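Local coordinates for putative OmpA family lipoprotein (Burkholderia cenocepacia, PDB 5LKW), which binds the peptidoglycan amino acid 2,6-diaminopimelic acid through its periplasmic OmpA-like domain and probably serves the Tol-Pal system in keeping the outer membrane intact, at residues R16-D21 and D29-L34; V50-N55 and S88-V93. One frame throughout, in Å; residues are numbered along the deposited sequence.

How the contacts relate
Both contacts belong to the same four-stranded mixed sheet of the OmpA-like domain. Contact 1 lies on one outermost strand, 17-19, and joins it to the start of helix 32-44; contact 2 pairs the inner strand 50-55, which follows that helix in the chain, with the other outermost strand, 90-96. Their centres lie about 15 Å apart, on opposite sides of the chain's centre, and each is partly buried. The chemistry differs accordingly: contact 1 covers 230 Å² and rests on one tyrosine, whose ring and hydroxyl do most of the work, whereas contact 2 covers 415 Å² and is a ladder of backbone hydrogen bonds with side chains packing on both faces of the sheet.

Contact 1 (R16-D21 and D29-L34); sequences RSIYFD and DEYQPL
The backbone N of Tyr19 donates a hydrogen bond of 2.9 Å to the hydroxyl OH of Tyr31, with an angle of 160° at the hydrogen. Tyr31 OH also comes up to the edge of the Tyr19 ring, near its plane, 3.4 Å from Tyr19 CB. Behind it the Tyr31 ring lies across Ile18: the methyl CG2 stands over the ring centre, 3.7 Å from the centroid and only 9° off the normal, a clear CH-pi contact. Ile18 sets CG1 beside the backbone N (chi1 -67°) and CG2 anti to it, which turns this methyl to the ring while Ile18 CG1 reaches Tyr31 CD1 at 4.0 Å. The ring's opposite face carries CG of Glu30, off toward the rim, so the aromatic plane is held between two aliphatic groups. In the OmpA-like fold this is where edge strand 17-19, bonded through its backbone to strand 115-120, receives the chain entering helix 32-44. Within the first turn of that helix, Leu34 adds a looser apolar touch, its CD2 4.5 Å from Ile18 CD1. Past the strand, Asp21 makes a salt bridge with Lys28 and touches the bound diaminopimelic acid.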
loop_
_atom_site.group_PDB
_atom_site.type_symbol
_atom_site.label_atom_id
_atom_site.label_comp_id
_atom_site.label_asym_id
_atom_site.label_seq_id
_atom_site.Cartn_x
_atom_site.Cartn_y
_atom_site.Cartn_z
ATOM N N ARG A 16 -2.768 4.359 6.505
ATOM C CA ARG A 16 -3.006 3.800 5.178
ATOM C C ARG A 16 -1.772 3.558 4.312
ATOM O O ARG A 16 -1.898 3.286 3.123
ATOM C CB ARG A 16 -4.057 4.649 4.427
ATOM C CG ARG A 16 -5.407 4.324 4.980
ATOM C CD ARG A 16 -6.578 5.119 4.454
ATOM N NE ARG A 16 -7.566 5.315 5.548
ATOM C CZ ARG A 16 -8.710 5.990 5.409
ATOM N NH1 ARG A 16 -9.031 6.509 4.236
ATOM N NH2 ARG A 16 -9.534 6.159 6.445
ATOM N N SER A 17 -0.580 3.628 4.893
ATOM C CA SER A 17 0.618 3.403 4.107
ATOM C C SER A 17 1.424 2.233 4.720
ATOM O O SER A 17 1.524 2.135 5.951
ATOM C CB SER A 17 1.451 4.681 4.120
ATOM O OG SER A 17 0.861 5.739 3.371
ATOM N N ILE A 18 2.002 1.388 3.866
ATOM C CA ILE A 18 2.925 0.309 4.233
ATOM C C ILE A 18 4.261 0.712 3.596
ATOM O O ILE A 18 4.318 0.988 2.433
ATOM C CB ILE A 18 2.478 -1.092 3.681
ATOM C CG1 ILE A 18 1.188 -1.579 4.328
ATOM C CG2 ILE A 18 3.533 -2.148 3.935
ATOM C CD1 ILE A 18 -0.012 -0.746 3.995
ATOM N N TYR A 19 5.329 0.728 4.376
ATOM C CA TYR A 19 6.679 1.021 3.880
ATOM C C TYR A 19 7.585 -0.195 3.738
ATOM O O TYR A 19 7.420 -1.216 4.444
ATOM C CB TYR A 19 7.328 1.981 4.850
ATOM C CG TYR A 19 6.602 3.307 4.885
ATOM C CD1 TYR A 19 7.030 4.402 4.060
ATOM C CD2 TYR A 19 5.490 3.466 5.707
ATOM C CE1 TYR A 19 6.410 5.661 4.140
ATOM C CE2 TYR A 19 4.840 4.732 5.811
ATOM C CZ TYR A 19 5.312 5.821 5.035
ATOM O OH TYR A 19 4.620 7.037 5.142
ATOM N N PHE A 20 8.526 -0.092 2.801
ATOM C CA PHE A 20 9.344 -1.211 2.390
ATOM C C PHE A 20 10.857 -0.892 2.483
ATOM O O PHE A 20 11.293 0.255 2.318
ATOM C CB PHE A 20 8.992 -1.622 0.921
ATOM C CG PHE A 20 7.586 -2.137 0.752
ATOM C CD1 PHE A 20 7.298 -3.515 0.811
ATOM C CD2 PHE A 20 6.541 -1.227 0.516
ATOM C CE1 PHE A 20 5.903 -3.984 0.644
ATOM C CE2 PHE A 20 5.254 -1.637 0.349
ATOM C CZ PHE A 20 4.906 -3.025 0.464
ATOM N N ASP A 21 11.660 -1.928 2.695
ATOM C CA ASP A 21 13.099 -1.798 2.592
ATOM C C ASP A 21 13.562 -1.620 1.143
ATOM O O ASP A 21 12.826 -1.877 0.182
ATOM C CB ASP A 21 13.779 -3.027 3.190
ATOM C CG ASP A 21 13.697 -3.029 4.671
ATOM O OD1 ASP A 21 13.247 -2.002 5.243
ATOM O OD2 ASP A 21 14.089 -4.049 5.230
ATOM N N ASP A 29 6.339 -8.157 9.261
ATOM C CA ASP A 29 5.468 -8.718 10.284
ATOM C C ASP A 29 4.721 -7.652 11.071
ATOM O O ASP A 29 3.543 -7.860 11.408
ATOM C CB ASP A 29 6.290 -9.578 11.275
ATOM C CG ASP A 29 6.504 -11.012 10.793
ATOM O OD1 ASP A 29 5.831 -11.449 9.828
ATOM O OD2 ASP A 29 7.360 -11.706 11.397
ATOM N N GLU A 30 5.392 -6.517 11.323
ATOM C CA GLU A 30 4.814 -5.394 12.091
ATOM C C GLU A 30 3.511 -4.931 11.452
ATOM O O GLU A 30 2.698 -4.355 12.108
ATOM C CB GLU A 30 5.769 -4.185 12.191
ATOM C CG GLU A 30 6.106 -3.597 10.809
ATOM C CD GLU A 30 7.256 -2.608 10.872
ATOM O OE1 GLU A 30 8.408 -3.027 11.088
ATOM O OE2 GLU A 30 6.997 -1.413 10.697
ATOM N N TYR A 31 3.318 -5.173 10.170
ATOM C CA TYR A 31 2.079 -4.738 9.545
ATOM C C TYR A 31 0.887 -5.722 9.664
ATOM O O TYR A 31 -0.146 -5.471 9.094
ATOM C CB TYR A 31 2.286 -4.391 8.067
ATOM C CG TYR A 31 3.195 -3.240 7.848
ATOM C CD1 TYR A 31 2.745 -1.936 8.042
ATOM C CD2 TYR A 31 4.516 -3.438 7.443
ATOM C CE1 TYR A 31 3.575 -0.837 7.815
ATOM C CE2 TYR A 31 5.385 -2.306 7.203
ATOM C CZ TYR A 31 4.887 -1.016 7.405
ATOM O OH TYR A 31 5.651 0.140 7.194
ATOM N N GLN A 32 1.059 -6.856 10.325
ATOM C CA GLN A 32 -0.090 -7.802 10.439
ATOM C C GLN A 32 -1.351 -7.154 11.052
ATOM O O GLN A 32 -2.452 -7.280 10.501
ATOM C CB GLN A 32 0.283 -9.040 11.256
ATOM C CG GLN A 32 1.376 -9.966 10.713
ATOM C CD GLN A 32 2.022 -10.836 11.875
ATOM O OE1 GLN A 32 2.014 -10.425 13.051
ATOM N NE2 GLN A 32 2.543 -12.036 11.531
ATOM N N PRO A 33 -1.220 -6.465 12.205
ATOM C CA PRO A 33 -2.462 -5.894 12.769
ATOM C C PRO A 33 -3.143 -4.822 11.902
ATOM O O PRO A 33 -4.386 -4.771 11.830
ATOM C CB PRO A 33 -2.010 -5.320 14.130
ATOM C CG PRO A 33 -0.730 -6.029 14.444
ATOM C CD PRO A 33 -0.072 -6.298 13.115
ATOM N N LEU A 34 -2.344 -3.998 11.218
ATOM C CA LEU A 34 -2.897 -3.050 10.249
ATOM C C LEU A 34 -3.640 -3.738 9.077
ATOM O O LEU A 34 -4.751 -3.318 8.703
ATOM C CB LEU A 34 -1.800 -2.092 9.762
ATOM C CG LEU A 34 -2.168 -0.970 8.783
ATOM C CD1 LEU A 34 -3.217 -0.026 9.430
ATOM C CD2 LEU A 34 -0.876 -0.221 8.376
#

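Contact 2 (V50-N55 and S88-V93); sequences VLIQGN and SQMEAV
Ile52 N donates to Glu91 O at 2.7 Å and 174°, the shortest and straightest of five backbone hydrogen bonds between 50-55 and 88-93. The ladder opens just ahead of the second strand with Val50 N to Gln89 O, and Gly54 N to Val93 O, 2.9 Å, finishes it; between them Glu91 N and Val93 N donate back to Val50 O and Ile52 O. Helix 62-82 links the two parallel strands in a right-handed beta-alpha-beta crossover and packs on the face carrying Val50, Ile52, Met90 and Ala92, where Ile52 and Ala92 both touch Ala73. On this side Val50 CG1 lies 3.8 Å from Met90 CG, while Met90 SD bends away and keeps a longer approach, 4.4 Å from Ile52 CD1. The other face carries Leu51, Gln53, Glu91 and Val93. Leu51, with CG anti to its backbone N (chi1 -175°), brings CD1 to 3.9 Å from Val93 CG2, and the two side chains cross at about a right angle. Leu51 CD1 also lies alongside the extended Glu91 chain, 3.8 Å from Glu91 OE1. With all five hydrogen bonds in the main chain, the backbone sets the register, and the side chains add apolar packing to it, except where the Glu91 carboxylate meets Leu51.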
loop_
_atom_site.group_PDB
_atom_site.type_symbol
_atom_site.label_atom_id
_atom_site.label_comp_id
_atom_site.label_asym_id
_atom_site.label_seq_id
_atom_site.Cartn_x
_atom_site.Cartn_y
_atom_site.Cartn_z
ATOM N N VAL A 50 -11.011 -0.612 -2.568
ATOM C CA VAL A 50 -9.753 0.026 -2.186
ATOM C C VAL A 50 -8.816 -0.133 -3.373
ATOM O O VAL A 50 -8.718 -1.196 -3.972
ATOM C CB VAL A 50 -9.152 -0.589 -0.872
ATOM C CG1 VAL A 50 -8.767 -2.059 -1.050
ATOM C CG2 VAL A 50 -7.965 0.198 -0.365
ATOM N N LEU A 51 -8.148 0.957 -3.719
ATOM C CA LEU A 51 -7.100 0.913 -4.698
ATOM C C LEU A 51 -5.791 0.839 -3.945
ATOM O O LEU A 51 -5.515 1.692 -3.116
ATOM C CB LEU A 51 -7.128 2.193 -5.521
ATOM C CG LEU A 51 -6.164 2.278 -6.673
ATOM C CD1 LEU A 51 -6.570 1.354 -7.841
ATOM C CD2 LEU A 51 -6.125 3.777 -7.114
ATOM N N ILE A 52 -4.961 -0.145 -4.261
ATOM C CA ILE A 52 -3.683 -0.282 -3.558
ATOM C C ILE A 52 -2.600 0.141 -4.543
ATOM O O ILE A 52 -2.363 -0.547 -5.507
ATOM C CB ILE A 52 -3.428 -1.764 -3.091
ATOM C CG1 ILE A 52 -4.479 -2.248 -2.055
ATOM C CG2 ILE A 52 -2.002 -1.954 -2.494
ATOM C CD1 ILE A 52 -4.589 -3.778 -2.151
ATOM N N GLN A 53 -1.957 1.282 -4.282
ATOM C CA GLN A 53 -0.942 1.913 -5.144
ATOM C C GLN A 53 0.482 1.714 -4.562
ATOM O O GLN A 53 0.791 2.213 -3.461
ATOM C CB GLN A 53 -1.167 3.421 -5.217
ATOM C CG GLN A 53 -2.559 3.887 -5.595
ATOM C CD GLN A 53 -2.566 5.365 -5.900
ATOM O OE1 GLN A 53 -2.236 6.187 -5.046
ATOM N NE2 GLN A 53 -2.932 5.713 -7.125
ATOM N N GLY A 54 1.313 0.993 -5.308
ATOM C CA GLY A 54 2.738 0.811 -5.036
ATOM C C GLY A 54 3.605 1.915 -5.655
ATOM O O GLY A 54 3.403 2.308 -6.804
ATOM N N ASN A 55 4.548 2.393 -4.867
ATOM C CA ASN A 55 5.450 3.513 -5.180
ATOM C C ASN A 55 6.870 3.002 -4.841
ATOM O O ASN A 55 7.034 2.033 -4.076
ATOM C CB ASN A 55 5.111 4.793 -4.376
ATOM C CG ASN A 55 3.678 5.332 -4.641
ATOM O OD1 ASN A 55 3.504 6.173 -5.496
ATOM N ND2 ASN A 55 2.669 4.811 -3.925
ATOM N N SER A 88 -12.555 -8.804 -5.589
ATOM C CA SER A 88 -13.395 -7.778 -6.213
ATOM C C SER A 88 -13.389 -6.439 -5.457
ATOM O O SER A 88 -13.813 -5.427 -6.000
ATOM C CB SER A 88 -14.853 -8.247 -6.342
ATOM O OG SER A 88 -15.476 -8.189 -5.066
ATOM N N GLN A 89 -12.933 -6.405 -4.208
ATOM C CA GLN A 89 -12.886 -5.101 -3.548
ATOM C C GLN A 89 -11.494 -4.457 -3.577
ATOM O O GLN A 89 -11.290 -3.406 -2.966
ATOM C CB GLN A 89 -13.428 -5.163 -2.134
ATOM C CG GLN A 89 -14.890 -5.577 -2.004
ATOM C CD GLN A 89 -15.233 -5.883 -0.551
ATOM O OE1 GLN A 89 -15.308 -7.042 -0.156
ATOM N NE2 GLN A 89 -15.348 -4.843 0.267
ATOM N N MET A 90 -10.552 -5.088 -4.291
ATOM C CA MET A 90 -9.140 -4.702 -4.234
ATOM C C MET A 90 -8.590 -4.613 -5.629
ATOM O O MET A 90 -8.804 -5.520 -6.446
ATOM C CB MET A 90 -8.349 -5.763 -3.460
ATOM C CG MET A 90 -8.651 -5.738 -1.969
ATOM S SD MET A 90 -7.580 -6.822 -1.069
ATOM C CE MET A 90 -7.982 -8.418 -1.890
ATOM N N GLU A 91 -7.861 -3.538 -5.897
ATOM C CA GLU A 91 -7.149 -3.415 -7.165
ATOM C C GLU A 91 -5.689 -3.007 -6.863
ATOM O O GLU A 91 -5.476 -2.008 -6.166
ATOM C CB GLU A 91 -7.844 -2.397 -8.068
ATOM C CG GLU A 91 -7.277 -2.384 -9.518
ATOM C CD GLU A 91 -7.938 -1.289 -10.360
ATOM O OE1 GLU A 91 -8.963 -0.760 -9.890
ATOM O OE2 GLU A 91 -7.450 -0.954 -11.453
ATOM N N ALA A 92 -4.713 -3.815 -7.310
ATOM C CA ALA A 92 -3.271 -3.503 -7.077
ATOM C C ALA A 92 -2.748 -2.794 -8.320
ATOM O O ALA A 92 -2.785 -3.360 -9.409
ATOM C CB ALA A 92 -2.471 -4.762 -6.847
ATOM N N VAL A 93 -2.314 -1.546 -8.179
ATOM C CA VAL A 93 -1.625 -0.832 -9.277
ATOM C C VAL A 93 -0.244 -0.266 -8.866
ATOM O O VAL A 93 0.061 -0.125 -7.669
ATOM C CB VAL A 93 -2.478 0.317 -9.818
ATOM C CG1 VAL A 93 -3.732 -0.241 -10.456
ATOM C CG2 VAL A 93 -2.807 1.345 -8.686
#